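Local coordinates for protein kinase A regulatory subunit, putative (Trypanosoma cruzi, PDB 6FTF), which probably acts as the regulatory subunit of a cAMP-independent protein kinase A, binding nucleoside ligands such as 7-cyano-7-deazainosine in two cyclic-nucleotide-type pockets, at residues 45-50 with 261-266; 193-198 with 213-218; 222-227 with 284-289; 237-242 with 274-279. All coordinates share one frame; numbering follows the deposited sequence.

Interaction 1 of 4, residues 45-50 with 261-266; sequences LFSFLN and RRHFEM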
# COMPACT_ATOMS: atom_id res chain seq x y z
N LEU A 45 -3.15 -3.06 -5.60
CA LEU A 45 -3.12 -3.65 -6.94
C LEU A 45 -3.14 -2.60 -8.04
O LEU A 45 -2.81 -2.93 -9.18
CB LEU A 45 -4.31 -4.58 -7.14
CG LEU A 45 -4.32 -5.83 -6.27
CD1 LEU A 45 -5.66 -6.53 -6.35
CD2 LEU A 45 -3.19 -6.78 -6.64
N PHE A 46 -3.52 -1.37 -7.72
CA PHE A 46 -3.67 -0.30 -8.71
C PHE A 46 -2.65 0.82 -8.50
O PHE A 46 -2.79 1.89 -9.10
CB PHE A 46 -5.10 0.24 -8.66
CG PHE A 46 -6.14 -0.85 -8.72
CD1 PHE A 46 -6.60 -1.34 -9.92
CD2 PHE A 46 -6.61 -1.41 -7.56
CE1 PHE A 46 -7.53 -2.36 -9.95
CE2 PHE A 46 -7.54 -2.43 -7.58
CZ PHE A 46 -7.99 -2.91 -8.77
N SER A 47 -1.61 0.56 -7.72
CA SER A 47 -0.73 1.60 -7.21
C SER A 47 -0.11 2.46 -8.30
O SER A 47 0.12 3.66 -8.08
CB SER A 47 0.42 0.98 -6.40
OG SER A 47 -0.06 0.35 -5.24
N PHE A 48 0.28 1.86 -9.42
CA PHE A 48 1.04 2.58 -10.43
C PHE A 48 0.22 2.92 -11.68
O PHE A 48 0.78 3.31 -12.70
CB PHE A 48 2.38 1.88 -10.70
CG PHE A 48 3.25 1.87 -9.46
CD1 PHE A 48 3.95 3.01 -9.09
CD2 PHE A 48 3.28 0.77 -8.61
CE1 PHE A 48 4.68 3.05 -7.92
CE2 PHE A 48 4.01 0.80 -7.44
CZ PHE A 48 4.72 1.94 -7.09
N LEU A 49 -1.10 2.85 -11.59
CA LEU A 49 -1.96 3.36 -12.65
C LEU A 49 -2.15 4.86 -12.51
O LEU A 49 -2.33 5.38 -11.41
CB LEU A 49 -3.33 2.68 -12.59
CG LEU A 49 -3.36 1.18 -12.87
CD1 LEU A 49 -4.81 0.73 -12.99
CD2 LEU A 49 -2.59 0.81 -14.12
N ASN A 50 -2.18 5.54 -13.64
CA ASN A 50 -2.46 6.97 -13.63
C ASN A 50 -3.97 7.22 -13.54
O ASN A 50 -4.79 6.30 -13.57
CB ASN A 50 -1.83 7.66 -14.85
CG ASN A 50 -2.39 7.18 -16.18
OD1 ASN A 50 -3.58 6.88 -16.32
ND2 ASN A 50 -1.53 7.15 -17.20
N ARG A 261 1.59 7.45 1.07
CA ARG A 261 0.69 7.48 2.21
C ARG A 261 -0.65 6.84 1.92
O ARG A 261 -1.25 6.26 2.81
CB ARG A 261 0.52 8.93 2.67
CG ARG A 261 -0.15 9.09 4.00
CD ARG A 261 -0.12 10.55 4.40
NE ARG A 261 -0.72 10.77 5.69
CZ ARG A 261 -0.83 11.97 6.26
NH1 ARG A 261 -0.36 13.05 5.65
NH2 ARG A 261 -1.42 12.09 7.44
N ARG A 262 -1.14 6.94 0.68
CA ARG A 262 -2.46 6.36 0.38
C ARG A 262 -2.49 4.85 0.53
O ARG A 262 -3.58 4.28 0.68
CB ARG A 262 -2.93 6.78 -1.01
CG ARG A 262 -2.11 6.26 -2.16
CD ARG A 262 -2.33 7.09 -3.45
NE ARG A 262 -1.38 6.80 -4.55
CZ ARG A 262 -1.65 6.05 -5.61
NH1 ARG A 262 -2.84 5.47 -5.76
NH2 ARG A 262 -0.74 5.87 -6.55
N HIS A 263 -1.33 4.19 0.51
CA HIS A 263 -1.24 2.74 0.64
C HIS A 263 -0.79 2.31 2.02
O HIS A 263 -0.69 1.11 2.28
CB HIS A 263 -0.29 2.21 -0.42
CG HIS A 263 -0.75 2.48 -1.80
ND1 HIS A 263 0.02 3.14 -2.73
CD2 HIS A 263 -1.95 2.24 -2.41
CE1 HIS A 263 -0.66 3.26 -3.86
NE2 HIS A 263 -1.86 2.74 -3.68
N PHE A 264 -0.55 3.25 2.93
CA PHE A 264 0.03 2.91 4.23
C PHE A 264 -0.88 1.99 5.02
O PHE A 264 -0.42 0.98 5.57
CB PHE A 264 0.30 4.21 4.99
CG PHE A 264 0.82 4.03 6.38
CD1 PHE A 264 2.10 3.56 6.60
CD2 PHE A 264 0.05 4.39 7.47
CE1 PHE A 264 2.59 3.41 7.88
CE2 PHE A 264 0.55 4.26 8.76
CZ PHE A 264 1.82 3.77 8.95
N GLU A 265 -2.16 2.33 5.13
CA GLU A 265 -3.07 1.52 5.93
C GLU A 265 -3.13 0.08 5.41
O GLU A 265 -3.02 -0.88 6.18
CB GLU A 265 -4.47 2.15 5.91
CG GLU A 265 -5.47 1.43 6.80
CD GLU A 265 -5.08 1.51 8.26
OE1 GLU A 265 -4.55 2.56 8.68
OE2 GLU A 265 -5.28 0.51 8.99
N MET A 266 -3.27 -0.08 4.09
CA MET A 266 -3.42 -1.43 3.56
C MET A 266 -2.16 -2.25 3.76
O MET A 266 -2.23 -3.43 4.13
CB MET A 266 -3.81 -1.42 2.08
CG MET A 266 -3.90 -2.83 1.49
SD MET A 266 -4.87 -2.95 -0.04
CE MET A 266 -4.22 -4.49 -0.61
O HOH W 1 -3.41 4.44 -8.06
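R262 reaches over S47 with a guanidinium whose NH1 is gripped twice: it gives a hydrogen bond to the backbone O of T41 and another to a water 2.6 Å away, which lies in the guanidinium plane. The water in turn donates a hydrogen bond to F46 O at 2.8 Å. NH2 of R262 meets S47 O at 2.8 Å, a short bond but a weak one, with an N-H...O angle of 128°. Arginine suits the place because one flat group can reach the carbonyl of T41 at the end of helix 30-42, that of S47 in the loop and, through water, that of F46.

The imidazole of H263 fills the middle of the contact. S47 OG sits over one face, offset toward the rim and 3.3 Å from H263 CE1, while CG of R262 lies over the centre of the opposite face. Because CG of R262 sits between its own backbone N and carbonyl carbon (chi1 65°), the otherwise extended chain folds back along the imidazole, and CE1 of H263 comes over the centre of the guanidinium. The hydroxyl of S47 has its firm partner in V44 O, and its small side chain lets the ring come close.

The loop makes a type I turn from F46 to L49, probably within the N3A motif of regulatory subunits. The contact ties this link between helices 30-42 and 51-60, which packs through F46 on strand 82-86 of the first cyclic nucleotide-binding domain, to the segment leading from strand 254-260 of the second into helix 264-268.

Interaction 2 of 4, residues 193-198 with 213-218; sequences IHYGEE and IGRDAD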
# COMPACT_ATOMS: atom_id res chain seq x y z
N ILE A 193 13.63 13.90 2.59
CA ILE A 193 12.49 14.62 3.15
C ILE A 193 12.97 16.01 3.55
O ILE A 193 14.04 16.15 4.14
CB ILE A 193 11.90 13.87 4.37
CG1 ILE A 193 11.33 12.54 3.92
CG2 ILE A 193 10.85 14.73 5.07
CD1 ILE A 193 10.92 11.59 5.07
N HIS A 194 12.17 17.03 3.22
CA HIS A 194 12.37 18.38 3.74
C HIS A 194 11.40 18.63 4.88
O HIS A 194 10.23 18.24 4.81
CB HIS A 194 12.11 19.44 2.67
CG HIS A 194 13.25 19.66 1.74
ND1 HIS A 194 14.25 20.58 1.98
CD2 HIS A 194 13.54 19.09 0.55
CE1 HIS A 194 15.11 20.56 0.97
NE2 HIS A 194 14.70 19.66 0.10
N TYR A 195 11.89 19.31 5.91
CA TYR A 195 11.06 19.85 6.98
C TYR A 195 9.94 20.69 6.41
O TYR A 195 10.14 21.45 5.47
CB TYR A 195 11.98 20.73 7.83
CG TYR A 195 11.34 21.42 9.01
CD1 TYR A 195 10.60 22.57 8.85
CD2 TYR A 195 11.49 20.92 10.30
CE1 TYR A 195 10.01 23.20 9.94
CE2 TYR A 195 10.91 21.55 11.38
CZ TYR A 195 10.18 22.68 11.19
OH TYR A 195 9.61 23.34 12.25
N GLY A 196 8.76 20.60 7.03
CA GLY A 196 7.68 21.51 6.73
C GLY A 196 6.80 21.16 5.56
O GLY A 196 6.01 22.00 5.13
N GLU A 197 6.85 19.93 5.09
CA GLU A 197 6.07 19.51 3.93
C GLU A 197 4.97 18.54 4.33
O GLU A 197 4.91 18.05 5.44
CB GLU A 197 6.95 18.95 2.79
CG GLU A 197 7.88 17.79 3.11
CD GLU A 197 8.88 17.49 1.94
OE1 GLU A 197 8.95 18.34 1.02
OE2 GLU A 197 9.59 16.45 1.92
N GLU A 198 4.08 18.28 3.37
CA GLU A 198 2.90 17.47 3.62
C GLU A 198 3.25 16.11 4.20
O GLU A 198 2.54 15.60 5.08
CB GLU A 198 2.14 17.28 2.31
CG GLU A 198 0.71 16.83 2.43
CD GLU A 198 -0.23 17.97 2.78
OE1 GLU A 198 -0.91 17.87 3.83
OE2 GLU A 198 -0.27 18.96 2.02
N ILE A 213 17.45 15.81 10.72
CA ILE A 213 17.84 17.15 11.13
C ILE A 213 16.59 17.91 11.58
O ILE A 213 15.72 18.22 10.76
CB ILE A 213 18.58 17.89 10.01
CG1 ILE A 213 19.81 17.08 9.59
CG2 ILE A 213 18.96 19.30 10.43
CD1 ILE A 213 20.49 17.62 8.36
N GLY A 214 16.51 18.19 12.88
CA GLY A 214 15.43 18.96 13.46
C GLY A 214 15.79 20.42 13.56
O GLY A 214 16.66 20.91 12.83
N ARG A 215 15.15 21.13 14.48
CA ARG A 215 15.38 22.55 14.69
C ARG A 215 15.53 22.82 16.17
O ARG A 215 14.74 22.32 16.97
CB ARG A 215 14.21 23.38 14.13
CG ARG A 215 13.97 23.19 12.63
CD ARG A 215 15.10 23.75 11.78
NE ARG A 215 14.83 23.63 10.35
CZ ARG A 215 15.16 22.60 9.58
NH1 ARG A 215 15.79 21.55 10.08
NH2 ARG A 215 14.85 22.62 8.30
N ASP A 216 16.54 23.62 16.53
CA ASP A 216 16.77 23.95 17.93
C ASP A 216 15.86 25.11 18.37
O ASP A 216 15.01 25.61 17.63
CB ASP A 216 18.26 24.20 18.20
CG ASP A 216 18.78 25.48 17.58
OD1 ASP A 216 18.01 26.37 17.18
OD2 ASP A 216 20.04 25.61 17.52
N ALA A 217 16.03 25.53 19.63
CA ALA A 217 15.15 26.56 20.17
C ALA A 217 15.27 27.88 19.41
O ALA A 217 14.33 28.68 19.45
CB ALA A 217 15.44 26.76 21.65
N ASP A 218 16.39 28.12 18.74
CA ASP A 218 16.57 29.31 17.92
C ASP A 218 16.13 29.11 16.48
O ASP A 218 16.31 30.02 15.65
CB ASP A 218 18.04 29.75 17.94
CG ASP A 218 18.53 30.10 19.34
OD1 ASP A 218 17.71 30.54 20.17
OD2 ASP A 218 19.74 29.92 19.60
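Y195 directs its ring away from the backbone N (chi1 179°), and R215 turns sharply at its second torsion (chi2 -67°); between them these two settings lay the guanidinium over the phenol ring. The planes are 20° apart and the centres 4.5 Å apart, a flat stack with cation-pi character, though CZ of R215 stands off-centre from the ring normal. The charged end lies toward the root of the tyrosine: NH2 of R215 is 3.5 Å from CB of Y195. The aliphatic part of the arginine covers the far half of the ring, where CG of R215 approaches CE2 of Y195 to 3.7 Å.

In the second cyclic nucleotide-binding beta barrel, strand 247-250 runs between strands 191-193 and 209-215, and the two side chains meet across its end. D247 on that strand serves both partners: its OD2 forms a salt bridge with NH2 of R215, and its OD1 accepts the backbone N of Y195. NH1 of R215 is bound to G214 O at 3.0 Å; the carbonyl oxygen lies in the guanidinium plane, although the donor stands above the carbonyl plane. With both terminal nitrogens held, the guanidinium has little freedom to rotate, and an aromatic ring at the surface gives it a flat cover. Y195 itself occupies a type II turn from H194 to E197, whose third position is G196, with positive phi.

Interaction 3 of 4, residues 222-227 with 284-289; sequences TKVCEF and YEYYQN. With 7CI (7-cyano-7-deazainosine), chain E.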
# COMPACT_ATOMS: atom_id res chain seq x y z
N THR A 222 19.55 21.21 13.61
CA THR A 222 20.30 20.47 14.62
C THR A 222 20.15 18.98 14.32
O THR A 222 19.05 18.49 14.08
CB THR A 222 19.82 20.80 16.04
OG1 THR A 222 20.63 20.12 17.00
CG2 THR A 222 18.36 20.42 16.26
N LYS A 223 21.26 18.25 14.34
CA LYS A 223 21.22 16.84 13.98
C LYS A 223 20.61 16.03 15.11
O LYS A 223 21.02 16.15 16.27
CB LYS A 223 22.63 16.34 13.65
CG LYS A 223 22.69 14.89 13.21
CD LYS A 223 23.99 14.57 12.48
CE LYS A 223 24.08 13.10 12.05
NZ LYS A 223 25.06 12.90 10.94
N VAL A 224 19.63 15.20 14.78
CA VAL A 224 18.95 14.37 15.77
C VAL A 224 19.57 12.99 15.86
O VAL A 224 19.86 12.50 16.96
CB VAL A 224 17.46 14.30 15.41
CG1 VAL A 224 16.73 13.33 16.32
CG2 VAL A 224 16.84 15.66 15.53
N CYS A 225 19.76 12.31 14.73
CA CYS A 225 20.27 10.94 14.72
C CYS A 225 20.56 10.55 13.28
O CYS A 225 20.36 11.33 12.34
CB CYS A 225 19.28 9.96 15.35
SG CYS A 225 17.76 9.66 14.39
N GLU A 226 21.01 9.30 13.10
CA GLU A 226 21.18 8.67 11.80
C GLU A 226 20.34 7.40 11.73
O GLU A 226 19.96 6.84 12.76
CB GLU A 226 22.65 8.32 11.54
CG GLU A 226 23.49 9.58 11.37
CD GLU A 226 24.92 9.32 10.91
OE1 GLU A 226 25.60 10.31 10.53
OE2 GLU A 226 25.36 8.15 10.92
N PHE A 227 20.06 6.97 10.51
CA PHE A 227 19.44 5.68 10.22
C PHE A 227 20.20 5.07 9.04
O PHE A 227 20.88 5.76 8.29
CB PHE A 227 17.96 5.81 9.88
CG PHE A 227 17.10 6.18 11.04
CD1 PHE A 227 16.95 5.32 12.12
CD2 PHE A 227 16.40 7.36 11.05
CE1 PHE A 227 16.15 5.66 13.19
CE2 PHE A 227 15.59 7.69 12.12
CZ PHE A 227 15.47 6.84 13.18
N TYR A 284 14.18 9.03 19.31
CA TYR A 284 12.99 9.85 19.08
C TYR A 284 12.66 10.76 20.26
O TYR A 284 11.55 11.29 20.33
CB TYR A 284 11.80 8.97 18.70
CG TYR A 284 11.96 8.20 17.39
CD1 TYR A 284 12.73 7.05 17.33
CD2 TYR A 284 11.33 8.62 16.24
CE1 TYR A 284 12.87 6.36 16.14
CE2 TYR A 284 11.45 7.93 15.05
CZ TYR A 284 12.22 6.80 15.01
OH TYR A 284 12.39 6.07 13.84
N GLU A 285 13.63 11.00 21.16
CA GLU A 285 13.42 11.96 22.23
C GLU A 285 13.05 13.34 21.69
O GLU A 285 12.15 14.00 22.21
CB GLU A 285 14.67 12.04 23.10
CG GLU A 285 14.53 13.01 24.26
CD GLU A 285 15.74 13.03 25.17
OE1 GLU A 285 15.73 13.82 26.13
OE2 GLU A 285 16.70 12.27 24.91
N TYR A 286 13.73 13.78 20.64
CA TYR A 286 13.43 15.06 20.02
C TYR A 286 11.96 15.13 19.59
O TYR A 286 11.25 16.09 19.88
CB TYR A 286 14.40 15.29 18.85
CG TYR A 286 14.07 16.53 18.06
CD1 TYR A 286 14.58 17.77 18.41
CD2 TYR A 286 13.22 16.46 16.98
CE1 TYR A 286 14.25 18.90 17.70
CE2 TYR A 286 12.88 17.60 16.27
CZ TYR A 286 13.40 18.81 16.64
OH TYR A 286 13.06 19.94 15.95
N TYR A 287 11.49 14.09 18.90
CA TYR A 287 10.10 14.06 18.43
C TYR A 287 9.13 14.10 19.59
O TYR A 287 8.07 14.72 19.47
CB TYR A 287 9.86 12.80 17.62
CG TYR A 287 8.47 12.69 17.04
CD1 TYR A 287 7.97 13.65 16.17
CD2 TYR A 287 7.68 11.59 17.31
CE1 TYR A 287 6.71 13.53 15.60
CE2 TYR A 287 6.44 11.44 16.75
CZ TYR A 287 5.95 12.41 15.89
OH TYR A 287 4.72 12.23 15.33
N GLN A 288 9.44 13.42 20.70
CA GLN A 288 8.50 13.46 21.81
C GLN A 288 8.29 14.89 22.27
O GLN A 288 7.18 15.25 22.69
CB GLN A 288 9.00 12.63 23.00
CG GLN A 288 9.25 11.16 22.75
CD GLN A 288 8.23 10.53 21.86
OE1 GLN A 288 7.05 10.48 22.19
NE2 GLN A 288 8.69 10.01 20.73
N ASN A 289 9.35 15.69 22.25
CA ASN A 289 9.21 17.09 22.63
C ASN A 289 8.44 17.90 21.59
O ASN A 289 7.69 18.82 21.94
CB ASN A 289 10.58 17.70 22.88
CG ASN A 289 10.49 19.13 23.31
OD1 ASN A 289 10.88 20.04 22.57
ND2 ASN A 289 9.93 19.35 24.49
C1 7CI E . 12.10 11.21 11.01
N1 7CI E . 12.16 11.88 12.37
O1 7CI E . 12.02 12.19 10.00
C2 7CI E . 12.81 11.39 13.41
N2 7CI E . 13.57 10.27 13.50
O2 7CI E . 11.14 9.28 10.04
C3 7CI E . 14.21 10.03 14.66
N3 7CI E . 14.02 10.87 15.77
O3 7CI E . 8.85 10.57 9.63
C4 7CI E . 13.23 11.98 15.71
N4 7CI E . 10.81 15.40 15.24
C5 7CI E . 12.61 12.30 14.49
O5 7CI E . 13.08 12.65 16.78
C6 7CI E . 11.76 13.38 13.99
C7 7CI E . 11.53 13.04 12.67
C8 7CI E . 11.25 14.48 14.68
C9 7CI E . 10.89 10.36 10.86
C10 7CI E . 9.93 11.28 10.30
C11 7CI E . 10.81 12.03 9.28
C12 7CI E . 10.26 13.46 8.87
O4 7CI E . 9.87 14.16 10.00
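Apolar contact begins with V224, whose CG2 rests over one face of the Y286 ring in a CH-pi contact, 4.1 Å from the centroid. F227 and Y284 meet obliquely, CZ of F227 lying 3.7 Å from CZ of Y284; their planes are inclined at 41°.

Both pairs border the base of 7-cyano-7-deazainosine. Y284 lays a face over it, with CE2 of Y284 3.5 Å from C3 of the ligand, while F227 turns its edge to ligand N2. CG1 of V224 and SG of C225 supply further van der Waals contact. Cover by an aromatic residue at the start of the C-terminal helix resembles the capping residue, or lid, of cyclic nucleotide-binding domains.

Polar contact is sparse. Y287 N, in the first turn of helix 285-293, gives a weak hydrogen bond to ligand O5 (3.0 Å), K283 O is another partner of the ligand, and Y286 OH bonds to R215 N.

The cyano nitrogen N4 lies at the edges of the Y286 and Y287 rings, 3.2 Å from CD2 of Y286. Ring-edge hydrogens are slightly positive and probably attract the nitrile, so the base is probably recognised by aromatic cover together with a few backbone hydrogen bonds.

Interaction 4 of 4, residues 237-242 with 274-279; sequences EFLNNH and VLKRCA. With 7CI (7-cyano-7-deazainosine), chain E.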
# COMPACT_ATOMS: atom_id res chain seq x y z
N GLU A 237 4.64 11.30 10.39
CA GLU A 237 3.58 12.15 9.87
C GLU A 237 2.33 11.34 9.55
O GLU A 237 1.22 11.87 9.65
CB GLU A 237 4.08 12.86 8.62
CG GLU A 237 5.17 13.90 8.89
CD GLU A 237 6.52 13.33 9.31
OE1 GLU A 237 6.92 12.25 8.81
OE2 GLU A 237 7.20 13.97 10.15
N PHE A 238 2.52 10.09 9.10
CA PHE A 238 1.40 9.22 8.76
C PHE A 238 0.67 8.78 10.01
O PHE A 238 -0.57 8.63 10.00
CB PHE A 238 1.88 7.94 8.07
CG PHE A 238 2.51 8.10 6.71
CD1 PHE A 238 2.84 9.33 6.12
CD2 PHE A 238 2.78 6.94 5.99
CE1 PHE A 238 3.42 9.36 4.84
CE2 PHE A 238 3.32 6.96 4.75
CZ PHE A 238 3.66 8.17 4.17
N LEU A 239 1.41 8.51 11.09
CA LEU A 239 0.83 8.05 12.35
C LEU A 239 0.08 9.17 13.05
O LEU A 239 -0.99 8.94 13.63
CB LEU A 239 1.93 7.53 13.28
CG LEU A 239 2.60 6.24 12.82
CD1 LEU A 239 3.83 5.96 13.65
CD2 LEU A 239 1.66 5.04 12.88
N ASN A 240 0.64 10.38 13.05
CA ASN A 240 0.16 11.46 13.90
C ASN A 240 -0.38 12.65 13.12
O ASN A 240 -0.71 13.68 13.72
CB ASN A 240 1.25 11.85 14.89
CG ASN A 240 1.50 10.75 15.91
OD1 ASN A 240 0.55 10.10 16.36
ND2 ASN A 240 2.76 10.52 16.28
N ASN A 241 -0.53 12.52 11.81
CA ASN A 241 -1.26 13.47 10.98
C ASN A 241 -0.74 14.90 11.11
O ASN A 241 -1.49 15.84 11.43
CB ASN A 241 -2.76 13.40 11.28
CG ASN A 241 -3.38 12.12 10.83
OD1 ASN A 241 -3.13 11.65 9.73
ND2 ASN A 241 -4.20 11.54 11.69
N HIS A 242 0.54 15.08 10.80
CA HIS A 242 1.13 16.41 10.81
C HIS A 242 2.14 16.53 9.68
O HIS A 242 2.58 15.52 9.11
CB HIS A 242 1.76 16.75 12.18
CG HIS A 242 2.80 15.77 12.63
ND1 HIS A 242 4.05 15.70 12.05
CD2 HIS A 242 2.78 14.81 13.58
CE1 HIS A 242 4.74 14.73 12.63
NE2 HIS A 242 3.99 14.18 13.56
N VAL A 274 4.03 -1.80 15.80
CA VAL A 274 5.49 -1.83 15.79
C VAL A 274 6.05 -0.42 15.56
O VAL A 274 6.97 0.03 16.25
CB VAL A 274 6.00 -2.82 14.74
CG1 VAL A 274 7.52 -2.77 14.61
CG2 VAL A 274 5.54 -4.23 15.09
N LEU A 275 5.50 0.30 14.58
CA LEU A 275 5.98 1.64 14.27
C LEU A 275 5.78 2.60 15.42
O LEU A 275 6.59 3.52 15.62
CB LEU A 275 5.27 2.16 13.02
CG LEU A 275 5.56 1.37 11.74
CD1 LEU A 275 4.68 1.86 10.61
CD2 LEU A 275 7.02 1.46 11.34
N LYS A 276 4.70 2.43 16.19
CA LYS A 276 4.45 3.32 17.32
C LYS A 276 5.45 3.13 18.46
O LYS A 276 5.50 3.99 19.35
CB LYS A 276 3.01 3.11 17.81
CG LYS A 276 1.94 3.66 16.86
CD LYS A 276 0.51 3.40 17.35
CE LYS A 276 -0.52 4.02 16.40
NZ LYS A 276 -0.67 5.49 16.54
N ARG A 277 6.25 2.06 18.45
CA ARG A 277 7.26 1.81 19.47
C ARG A 277 8.36 2.85 19.48
O ARG A 277 9.15 2.89 20.42
CB ARG A 277 8.00 0.49 19.21
CG ARG A 277 7.25 -0.83 19.33
CD ARG A 277 8.19 -1.93 18.81
NE ARG A 277 7.58 -3.26 18.76
CZ ARG A 277 8.19 -4.35 18.30
NH1 ARG A 277 9.45 -4.28 17.87
NH2 ARG A 277 7.55 -5.52 18.29
N CYS A 278 8.44 3.68 18.44
CA CYS A 278 9.45 4.71 18.42
C CYS A 278 9.33 5.62 19.64
O CYS A 278 10.34 6.21 20.05
CB CYS A 278 9.36 5.51 17.12
SG CYS A 278 7.80 6.38 16.89
N ALA A 279 8.15 5.75 20.24
CA ALA A 279 8.01 6.59 21.42
C ALA A 279 8.95 6.16 22.54
O ALA A 279 9.33 6.99 23.37
CB ALA A 279 6.57 6.56 21.93
C1 7CI E . 12.10 11.21 11.01
N1 7CI E . 12.16 11.88 12.37
O1 7CI E . 12.02 12.19 10.00
C2 7CI E . 12.81 11.39 13.41
N2 7CI E . 13.57 10.27 13.50
O2 7CI E . 11.14 9.28 10.04
C3 7CI E . 14.21 10.03 14.66
N3 7CI E . 14.02 10.87 15.77
O3 7CI E . 8.85 10.57 9.63
C4 7CI E . 13.23 11.98 15.71
N4 7CI E . 10.81 15.40 15.24
C5 7CI E . 12.61 12.30 14.49
O5 7CI E . 13.08 12.65 16.78
C6 7CI E . 11.76 13.38 13.99
C7 7CI E . 11.53 13.04 12.67
C8 7CI E . 11.25 14.48 14.68
C9 7CI E . 10.89 10.36 10.86
C10 7CI E . 9.93 11.28 10.30
C11 7CI E . 10.81 12.03 9.28
C12 7CI E . 10.26 13.46 8.87
O4 7CI E . 9.87 14.16 10.00
O HOH W 2 -1.58 6.45 14.51
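L239 points its CB from helix 235-240 toward residues 274-279, and its CG, set beside the backbone N (chi1 -69°), splits into two methyls with different duties. CD1 of L239 reaches CB of L275 at 4.1 Å and lies almost as near to the backbone O of L275. CD2 of L239 packs at 4.2 Å on CG of K276, in the aliphatic part of the lysine. The leucines cross at about a right angle; F264 of helix 264-268 touches both, and L275 packs further on F165. A branched, apolar side chain suits this spot because its two methyls can pack on L275 and on the lysine stem at once. The backbone O of L239 accepts a hydrogen bond from a water at 2.7 Å, whose approach to K276 NZ is doubtful.

Helix 235-240 belongs to what is the phosphate-binding cassette in cyclic nucleotide-binding domains, and E237 on it faces the nucleoside. E237, bent at chi2 (70°), spreads its carboxylate over two sugar hydroxyls: ligand O3 donates to OE1 of E237 at 2.7 Å, and ligand O4, at the 5' position, donates to OE2 of E237, also at 2.7 Å. A two-pronged carboxylate matches that pair of donors well. Beyond the helix, the H242 ring lies with one face against CA of E237, its NE2 bonded to Y287 OH.

Interaction 1 is the buried one, near the centre of the chain, and interaction 2 lies at the surface; interactions 3 and 4 are partly buried and share the bound nucleoside, 3 at its base and 4 at its sugar. Interactions 2 and 3 share one sheet, in which strands 209-215 and 221-228 pair directly (G214 N with T222 O). Helix 285-293 of interaction 3 reaches the end of helix 235-240 in 4, and 4 meets 1 where F238 packs edge-to-face on F264. Chemistry follows place: an arginine, a water and backbone carbonyls round a sandwiched imidazole in 1, a charged stack at the surface end of the barrel in 2, aromatic cover in 3, aliphatic packing beside a carboxylate in 4.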